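Local coordinates for L-lysine 6-monooxygenase involved in desferrioxamine biosynthesis (Erwinia amylovora CFBP1430, PDB 5O8P), which probably hydroxylates one terminal amine of cadaverine, using FAD and NADPH, as a step in the biosynthesis of the siderophore desferrioxamine E, at residues 245-250 against 421-426; 298-303 against 329-334. All blocks are in the same frame, centred on the assembly; numbering follows the deposited sequence.

Contact 1 of 2, residues 245-250 against 421-426; sequences SPEWID and QIAFQT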
ATOM      1  N   SER B 245     -20.907  -0.045 -15.203  1.00 42.85           N
ATOM      2  CA  SER B 245     -22.025   0.700 -14.694  1.00 41.20           C
ATOM      3  C   SER B 245     -23.197   0.614 -15.658  1.00 39.92           C
ATOM      4  O   SER B 245     -23.002   0.447 -16.868  1.00 38.26           O
ATOM      5  CB  SER B 245     -21.628   2.157 -14.526  1.00 40.15           C
ATOM      6  OG  SER B 245     -21.372   2.761 -15.772  1.00 40.09           O
ATOM      7  N   PRO B 246     -24.422   0.745 -15.129  1.00 39.41           N
ATOM      8  CA  PRO B 246     -25.598   0.765 -15.981  1.00 37.06           C
ATOM      9  C   PRO B 246     -25.492   1.775 -17.119  1.00 37.34           C
ATOM     10  O   PRO B 246     -25.848   1.446 -18.257  1.00 35.82           O
ATOM     11  CB  PRO B 246     -26.698   1.135 -15.012  1.00 37.68           C
ATOM     12  CG  PRO B 246     -26.258   0.525 -13.723  1.00 38.12           C
ATOM     13  CD  PRO B 246     -24.782   0.723 -13.694  1.00 39.44           C
ATOM     14  N   GLU B 247     -24.945   2.956 -16.828  1.00 40.52           N
ATOM     15  CA  GLU B 247     -24.896   4.024 -17.843  1.00 42.57           C
ATOM     16  C   GLU B 247     -23.981   3.658 -18.977  1.00 40.91           C
ATOM     17  O   GLU B 247     -24.308   3.932 -20.121  1.00 38.66           O
ATOM     18  CB  GLU B 247     -24.437   5.369 -17.310  1.00 49.68           C
ATOM     19  CG  GLU B 247     -24.956   5.754 -15.944  1.00 57.55           C
ATOM     20  CD  GLU B 247     -23.925   5.492 -14.884  1.00 59.15           C
ATOM     21  OE1 GLU B 247     -22.980   6.279 -14.800  1.00 55.27           O
ATOM     22  OE2 GLU B 247     -24.100   4.542 -14.089  1.00 74.17           O
ATOM     23  N   TRP B 248     -22.843   3.046 -18.655  1.00 39.07           N
ATOM     24  CA  TRP B 248     -21.937   2.580 -19.692  1.00 40.25           C
ATOM     25  C   TRP B 248     -22.563   1.459 -20.531  1.00 41.95           C
ATOM     26  O   TRP B 248     -22.379   1.421 -21.758  1.00 42.68           O
ATOM     27  CB  TRP B 248     -20.598   2.106 -19.116  1.00 39.48           C
ATOM     28  CG  TRP B 248     -19.630   1.870 -20.205  1.00 39.32           C
ATOM     29  CD1 TRP B 248     -18.885   2.807 -20.860  1.00 42.70           C
ATOM     30  CD2 TRP B 248     -19.375   0.632 -20.854  1.00 40.85           C
ATOM     31  NE1 TRP B 248     -18.162   2.225 -21.869  1.00 43.39           N
ATOM     32  CE2 TRP B 248     -18.437   0.885 -21.882  1.00 41.98           C
ATOM     33  CE3 TRP B 248     -19.843  -0.674 -20.666  1.00 42.36           C
ATOM     34  CZ2 TRP B 248     -17.942  -0.123 -22.702  1.00 43.16           C
ATOM     35  CZ3 TRP B 248     -19.348  -1.679 -21.487  1.00 42.89           C
ATOM     36  CH2 TRP B 248     -18.405  -1.397 -22.490  1.00 43.96           C
ATOM     37  N   ILE B 249     -23.297   0.556 -19.880  1.00 43.97           N
ATOM     38  CA  ILE B 249     -23.880  -0.582 -20.584  1.00 40.52           C
ATOM     39  C   ILE B 249     -24.926  -0.090 -21.581  1.00 37.88           C
ATOM     40  O   ILE B 249     -24.955  -0.561 -22.717  1.00 37.84           O
ATOM     41  CB  ILE B 249     -24.440  -1.640 -19.623  1.00 40.04           C
ATOM     42  CG1 ILE B 249     -23.317  -2.224 -18.774  1.00 41.49           C
ATOM     43  CG2 ILE B 249     -25.071  -2.787 -20.401  1.00 43.42           C
ATOM     44  CD1 ILE B 249     -23.798  -2.882 -17.494  1.00 43.05           C
ATOM     45  N   ASP B 250     -25.743   0.880 -21.167  1.00 37.68           N
ATOM     46  CA  ASP B 250     -26.712   1.515 -22.074  1.00 35.82           C
ATOM     47  C   ASP B 250     -25.990   2.116 -23.267  1.00 34.59           C
ATOM     48  O   ASP B 250     -26.415   1.954 -24.409  1.00 34.14           O
ATOM     49  CB  ASP B 250     -27.512   2.622 -21.369  1.00 36.80           C
ATOM     50  CG  ASP B 250     -28.329   2.115 -20.182  1.00 40.56           C
ATOM     51  OD1 ASP B 250     -28.742   0.934 -20.181  1.00 50.41           O
ATOM     52  OD2 ASP B 250     -28.574   2.904 -19.246  1.00 39.66           O
ATOM     53  N   GLN B 421     -27.947   5.265 -12.815  1.00 54.12           N
ATOM     54  CA  GLN B 421     -26.867   6.256 -12.866  1.00 51.63           C
ATOM     55  C   GLN B 421     -26.025   6.259 -11.597  1.00 48.87           C
ATOM     56  O   GLN B 421     -26.433   6.845 -10.601  1.00 55.07           O
ATOM     57  CB  GLN B 421     -27.436   7.668 -13.149  1.00 58.67           C
ATOM     58  CG  GLN B 421     -26.373   8.762 -13.267  1.00 71.51           C
ATOM     59  CD  GLN B 421     -26.614   9.727 -14.405  1.00 76.26           C
ATOM     60  OE1 GLN B 421     -27.217   9.377 -15.419  1.00 83.35           O
ATOM     61  NE2 GLN B 421     -26.117  10.938 -14.251  1.00 79.09           N
ATOM     62  N   ILE B 422     -24.847   5.643 -11.661  1.00 45.84           N
ATOM     63  CA  ILE B 422     -23.889   5.569 -10.546  1.00 49.09           C
ATOM     64  C   ILE B 422     -22.626   6.411 -10.720  1.00 46.30           C
ATOM     65  O   ILE B 422     -21.923   6.617  -9.760  1.00 57.74           O
ATOM     66  CB  ILE B 422     -23.439   4.109 -10.224  1.00 53.17           C
ATOM     67  CG1 ILE B 422     -22.726   3.453 -11.421  1.00 54.05           C
ATOM     68  CG2 ILE B 422     -24.623   3.270  -9.753  1.00 52.40           C
ATOM     69  CD1 ILE B 422     -22.167   2.079 -11.142  1.00 58.63           C
ATOM     70  N   ALA B 423     -22.356   6.919 -11.919  1.00 44.46           N
ATOM     71  CA  ALA B 423     -21.013   7.400 -12.297  1.00 41.83           C
ATOM     72  C   ALA B 423     -20.907   8.910 -12.469  1.00 37.97           C
ATOM     73  O   ALA B 423     -21.791   9.533 -13.059  1.00 40.49           O
ATOM     74  CB  ALA B 423     -20.581   6.721 -13.591  1.00 41.43           C
ATOM     75  N   PHE B 424     -19.796   9.482 -12.014  1.00 35.38           N
ATOM     76  CA  PHE B 424     -19.479  10.902 -12.243  1.00 36.22           C
ATOM     77  C   PHE B 424     -19.241  11.293 -13.711  1.00 35.84           C
ATOM     78  O   PHE B 424     -19.532  12.428 -14.098  1.00 36.38           O
ATOM     79  CB  PHE B 424     -18.264  11.319 -11.407  1.00 35.57           C
ATOM     80  CG  PHE B 424     -18.496  11.239  -9.929  1.00 33.93           C
ATOM     81  CD1 PHE B 424     -19.247  12.211  -9.282  1.00 33.65           C
ATOM     82  CD2 PHE B 424     -17.974  10.195  -9.182  1.00 32.42           C
ATOM     83  CE1 PHE B 424     -19.470  12.139  -7.909  1.00 32.58           C
ATOM     84  CE2 PHE B 424     -18.197  10.115  -7.814  1.00 32.12           C
ATOM     85  CZ  PHE B 424     -18.945  11.085  -7.177  1.00 31.35           C
ATOM     86  N   GLN B 425     -18.706  10.370 -14.513  1.00 36.46           N
ATOM     87  CA  GLN B 425     -18.503  10.616 -15.943  1.00 38.26           C
ATOM     88  C   GLN B 425     -19.800  10.583 -16.711  1.00 38.38           C
ATOM     89  O   GLN B 425     -20.783  10.008 -16.251  1.00 42.27           O
ATOM     90  CB  GLN B 425     -17.644   9.538 -16.569  1.00 40.17           C
ATOM     91  CG  GLN B 425     -16.243   9.452 -16.055  1.00 42.46           C
ATOM     92  CD  GLN B 425     -15.579   8.207 -16.560  1.00 41.50           C
ATOM     93  OE1 GLN B 425     -15.293   8.080 -17.754  1.00 41.86           O
ATOM     94  NE2 GLN B 425     -15.347   7.273 -15.665  1.00 41.34           N
ATOM     95  N   THR B 426     -19.775  11.192 -17.885  1.00 37.07           N
ATOM     96  CA  THR B 426     -20.801  11.012 -18.890  1.00 38.55           C
ATOM     97  C   THR B 426     -20.137  10.331 -20.081  1.00 40.35           C
ATOM     98  O   THR B 426     -19.193  10.861 -20.662  1.00 47.85           O
ATOM     99  CB  THR B 426     -21.381  12.360 -19.336  1.00 37.39           C
ATOM    100  OG1 THR B 426     -21.674  13.151 -18.184  1.00 40.41           O
ATOM    101  CG2 THR B 426     -22.622  12.161 -20.183  1.00 36.07           C
TER
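E247 reaches across from the first turn of helix 246-253 to the backbone of I422, and this carboxylate supplies the polar part of the contact. OE2 accepts the N-H of I422 at 2.8 Å along a nearly straight line, 175° at the hydrogen. The donor does not lie in the carboxylate plane: it comes in from above, 64° out of it. The bend in the E247 chain at chi2 (100°) turns the carboxylate towards the loop. OE1 lies on the side of A423 and may take a weak second bond from its N-H, but its position is less certain.

The apolar part is small and sits beside the carboxylate. I422 has CG1 between its backbone N and carbonyl carbon, and from there the extended end of the chain runs to the start of the helix. Its CD1 meets S245 CB at 3.4 Å and P246 CD at 3.9 Å, the proline and isoleucine side chains crossing at about a right angle. Nearer the helix backbone, CG of E247 lies 3.7 Å from Q421 CA.

Within the helical segment, S245 OG accepts the N-H of W248 at 3.2 Å; this hydroxyl also pairs with the carbonyl of E242. E242 in turn holds the same loop further on, through the F424 N-H and the Q425 amide, while I422 also packs on Y88 of the third subunit. The contact thus joins a serine N-capped helix, with proline at its first position, to an irregular C-terminal loop.

Contact 2 of 2, residues 298-303 against 329-334; sequences NLFTHS and YSRRTE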
ATOM      1  N   ASN B 298      11.706 -18.631 -20.033  1.00 36.23           N
ATOM      2  CA  ASN B 298      11.565 -17.862 -21.258  1.00 34.95           C
ATOM      3  C   ASN B 298      10.169 -17.281 -21.270  1.00 36.04           C
ATOM      4  O   ASN B 298       9.228 -17.930 -20.824  1.00 38.94           O
ATOM      5  CB  ASN B 298      11.779 -18.752 -22.475  1.00 33.42           C
ATOM      6  CG  ASN B 298      13.126 -19.426 -22.456  1.00 31.04           C
ATOM      7  OD1 ASN B 298      14.156 -18.798 -22.712  1.00 29.47           O
ATOM      8  ND2 ASN B 298      13.134 -20.699 -22.104  1.00 31.84           N
ATOM      9  N   LEU B 299      10.050 -16.045 -21.742  1.00 36.29           N
ATOM     10  CA  LEU B 299       8.785 -15.344 -21.786  1.00 35.69           C
ATOM     11  C   LEU B 299       8.704 -14.653 -23.129  1.00 36.12           C
ATOM     12  O   LEU B 299       9.503 -13.768 -23.398  1.00 36.11           O
ATOM     13  CB  LEU B 299       8.694 -14.328 -20.648  1.00 36.01           C
ATOM     14  CG  LEU B 299       8.546 -14.905 -19.232  1.00 36.63           C
ATOM     15  CD1 LEU B 299       9.860 -15.386 -18.647  1.00 37.72           C
ATOM     16  CD2 LEU B 299       7.937 -13.872 -18.294  1.00 37.43           C
ATOM     17  N   PHE B 300       7.768 -15.075 -23.976  1.00 38.56           N
ATOM     18  CA  PHE B 300       7.545 -14.441 -25.278  1.00 41.04           C
ATOM     19  C   PHE B 300       6.198 -13.729 -25.342  1.00 40.64           C
ATOM     20  O   PHE B 300       5.267 -14.086 -24.631  1.00 42.00           O
ATOM     21  CB  PHE B 300       7.626 -15.489 -26.373  1.00 43.82           C
ATOM     22  CG  PHE B 300       8.991 -16.081 -26.532  1.00 43.46           C
ATOM     23  CD1 PHE B 300       9.372 -17.193 -25.789  1.00 42.75           C
ATOM     24  CD2 PHE B 300       9.900 -15.525 -27.414  1.00 44.23           C
ATOM     25  CE1 PHE B 300      10.632 -17.752 -25.929  1.00 42.54           C
ATOM     26  CE2 PHE B 300      11.166 -16.076 -27.563  1.00 47.95           C
ATOM     27  CZ  PHE B 300      11.527 -17.199 -26.819  1.00 46.42           C
ATOM     28  N   THR B 301       6.111 -12.715 -26.196  1.00 39.97           N
ATOM     29  CA  THR B 301       4.881 -11.940 -26.392  1.00 40.53           C
ATOM     30  C   THR B 301       4.621 -11.831 -27.881  1.00 41.22           C
ATOM     31  O   THR B 301       5.410 -12.329 -28.677  1.00 42.15           O
ATOM     32  CB  THR B 301       5.009 -10.533 -25.780  1.00 40.33           C
ATOM     33  OG1 THR B 301       6.289  -9.986 -26.112  1.00 39.71           O
ATOM     34  CG2 THR B 301       4.859 -10.588 -24.266  1.00 39.97           C
ATOM     35  N   HIS B 302       3.500 -11.218 -28.262  1.00 44.35           N
ATOM     36  CA  HIS B 302       3.114 -11.062 -29.671  1.00 47.04           C
ATOM     37  C   HIS B 302       3.039 -12.374 -30.471  1.00 48.28           C
ATOM     38  O   HIS B 302       2.973 -12.335 -31.698  1.00 55.51           O
ATOM     39  CB  HIS B 302       4.078 -10.096 -30.391  1.00 49.01           C
ATOM     40  CG  HIS B 302       3.968  -8.677 -29.935  1.00 50.35           C
ATOM     41  ND1 HIS B 302       2.944  -7.844 -30.338  1.00 49.16           N
ATOM     42  CD2 HIS B 302       4.768  -7.931 -29.138  1.00 50.46           C
ATOM     43  CE1 HIS B 302       3.114  -6.652 -29.797  1.00 51.70           C
ATOM     44  NE2 HIS B 302       4.210  -6.678 -29.062  1.00 54.12           N
ATOM     45  N   SER B 303       3.008 -13.522 -29.793  1.00 47.26           N
ATOM     46  CA  SER B 303       3.272 -14.810 -30.441  1.00 45.40           C
ATOM     47  C   SER B 303       2.014 -15.659 -30.608  1.00 46.91           C
ATOM     48  O   SER B 303       1.479 -16.186 -29.634  1.00 45.31           O
ATOM     49  CB  SER B 303       4.322 -15.577 -29.647  1.00 43.90           C
ATOM     50  OG  SER B 303       5.597 -15.020 -29.876  1.00 44.42           O
ATOM     51  N   TYR B 329       8.834 -18.742 -35.671  1.00 40.15           N
ATOM     52  CA  TYR B 329       9.840 -19.440 -34.867  1.00 39.00           C
ATOM     53  C   TYR B 329       9.233 -20.631 -34.136  1.00 39.36           C
ATOM     54  O   TYR B 329       8.023 -20.673 -33.921  1.00 41.54           O
ATOM     55  CB  TYR B 329      10.504 -18.490 -33.864  1.00 39.88           C
ATOM     56  CG  TYR B 329       9.653 -18.019 -32.688  1.00 41.26           C
ATOM     57  CD1 TYR B 329       8.695 -17.007 -32.838  1.00 40.24           C
ATOM     58  CD2 TYR B 329       9.844 -18.552 -31.406  1.00 42.07           C
ATOM     59  CE1 TYR B 329       7.942 -16.566 -31.749  1.00 37.81           C
ATOM     60  CE2 TYR B 329       9.095 -18.111 -30.320  1.00 40.13           C
ATOM     61  CZ  TYR B 329       8.154 -17.116 -30.496  1.00 37.44           C
ATOM     62  OH  TYR B 329       7.436 -16.693 -29.414  1.00 37.29           O
ATOM     63  N   SER B 330      10.079 -21.592 -33.762  1.00 39.74           N
ATOM     64  CA  SER B 330       9.643 -22.800 -33.053  1.00 41.07           C
ATOM     65  C   SER B 330      10.210 -22.839 -31.634  1.00 42.56           C
ATOM     66  O   SER B 330      11.246 -22.234 -31.343  1.00 44.46           O
ATOM     67  CB  SER B 330      10.050 -24.064 -33.817  1.00 40.03           C
ATOM     68  OG  SER B 330      11.467 -24.203 -33.857  1.00 40.54           O
ATOM     69  N   ARG B 331       9.510 -23.558 -30.762  1.00 40.99           N
ATOM     70  CA  ARG B 331       9.862 -23.691 -29.355  1.00 41.20           C
ATOM     71  C   ARG B 331       9.505 -25.109 -28.929  1.00 41.18           C
ATOM     72  O   ARG B 331       8.575 -25.697 -29.486  1.00 44.73           O
ATOM     73  CB  ARG B 331       9.027 -22.698 -28.558  1.00 44.63           C
ATOM     74  CG  ARG B 331       9.673 -22.125 -27.337  1.00 46.20           C
ATOM     75  CD  ARG B 331      10.777 -21.151 -27.708  1.00 44.74           C
ATOM     76  NE  ARG B 331      11.738 -21.155 -26.618  1.00 44.63           N
ATOM     77  CZ  ARG B 331      12.991 -20.738 -26.696  1.00 44.43           C
ATOM     78  NH1 ARG B 331      13.481 -20.254 -27.834  1.00 46.67           N
ATOM     79  NH2 ARG B 331      13.763 -20.855 -25.626  1.00 46.98           N
ATOM     80  N   ARG B 332      10.200 -25.643 -27.932  1.00 39.16           N
ATOM     81  CA  ARG B 332       9.939 -27.012 -27.480  1.00 42.67           C
ATOM     82  C   ARG B 332       9.539 -27.051 -26.036  1.00 41.04           C
ATOM     83  O   ARG B 332       9.978 -26.228 -25.257  1.00 40.89           O
ATOM     84  CB  ARG B 332      11.178 -27.882 -27.661  1.00 47.80           C
ATOM     85  CG  ARG B 332      11.387 -28.396 -29.069  1.00 51.91           C
ATOM     86  CD  ARG B 332      12.880 -28.631 -29.244  1.00 57.51           C
ATOM     87  NE  ARG B 332      13.198 -29.364 -30.450  1.00 65.71           N
ATOM     88  CZ  ARG B 332      13.004 -30.672 -30.625  1.00 74.05           C
ATOM     89  NH1 ARG B 332      12.439 -31.422 -29.677  1.00 81.58           N
ATOM     90  NH2 ARG B 332      13.361 -31.250 -31.773  1.00 72.28           N
ATOM     91  N   THR B 333       8.712 -28.026 -25.679  1.00 40.57           N
ATOM     92  CA  THR B 333       8.287 -28.208 -24.290  1.00 40.60           C
ATOM     93  C   THR B 333       7.701 -29.616 -24.081  1.00 44.10           C
ATOM     94  O   THR B 333       7.103 -30.189 -25.001  1.00 51.54           O
ATOM     95  CB  THR B 333       7.283 -27.106 -23.866  1.00 37.64           C
ATOM     96  OG1 THR B 333       7.135 -27.090 -22.436  1.00 36.37           O
ATOM     97  CG2 THR B 333       5.920 -27.285 -24.535  1.00 36.69           C
ATOM     98  N   GLU B 334       7.887 -30.172 -22.884  1.00 42.00           N
ATOM     99  CA  GLU B 334       7.308 -31.468 -22.549  1.00 42.94           C
ATOM    100  C   GLU B 334       5.895 -31.238 -22.072  1.00 39.89           C
ATOM    101  O   GLU B 334       4.943 -31.734 -22.678  1.00 40.12           O
ATOM    102  CB  GLU B 334       8.126 -32.194 -21.481  1.00 47.48           C
ATOM    103  CG  GLU B 334       9.526 -32.558 -21.946  1.00 52.17           C
ATOM    104  CD  GLU B 334      10.255 -33.517 -21.010  1.00 56.38           C
ATOM    105  OE1 GLU B 334       9.762 -33.765 -19.881  1.00 55.04           O
ATOM    106  OE2 GLU B 334      11.343 -34.009 -21.401  1.00 57.18           O
TER
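The F300 ring has Y329 over one face, with CE2 of the tyrosine 3.9 Å above the plane and displaced towards the rim. The two ring planes are 38° apart and their centroids 5.2 Å, an oblique contact. One face of the R331 guanidinium meets the CZ end of F300, the arginine oblique to the phenyl ring: F300 CZ is 3.6 Å from the guanidinium plane, again off centre, with the planes at 49°. A bend at chi2 (71°) carries the arginine there, and R331 NH2 goes on to the amide of N298, 3.5 Å from its CG. N298 ND2 is hydrogen-bonded to N223 OD1.

At the edge of the Y329 ring, in its plane, S303 OG pairs with the phenol OH at 2.5 Å; either hydroxyl could be the donor.

Strand 297-300 of the parallel sheet here meets strand 327-333 of the antiparallel sheet. The S303 side chain lies about 6 Å from that of R227, an NADP(+)-binding residue, although no NADP(+) is bound to this chain. R331 has a weak hydrogen bond to the carbonyl of Q430 and a long, weak ion pair with E432, both of the second subunit. The chemistry is therefore chiefly flat groups packed obliquely against one another, with the buried hydroxyls of S303 and Y329 given a partner in each other.

The two contacts are about 41 Å apart between centres, and contact 2 is nested within the chain loop that contact 1 closes. Contact 1 is partly buried and ties a helix start to a coil, so a carboxylate accepting the backbone N-H of I422 is the main polar link. Contact 2 is buried between the strand outermost within this chain in the parallel sheet and one outermost in the antiparallel sheet, where side chains meet each other across widely spaced backbones. They share no secondary-structure element, yet both touch the second subunit: T426 of contact 1 packs on F300 of that subunit, the same intersubunit packing that F300 of contact 2 meets from the other side.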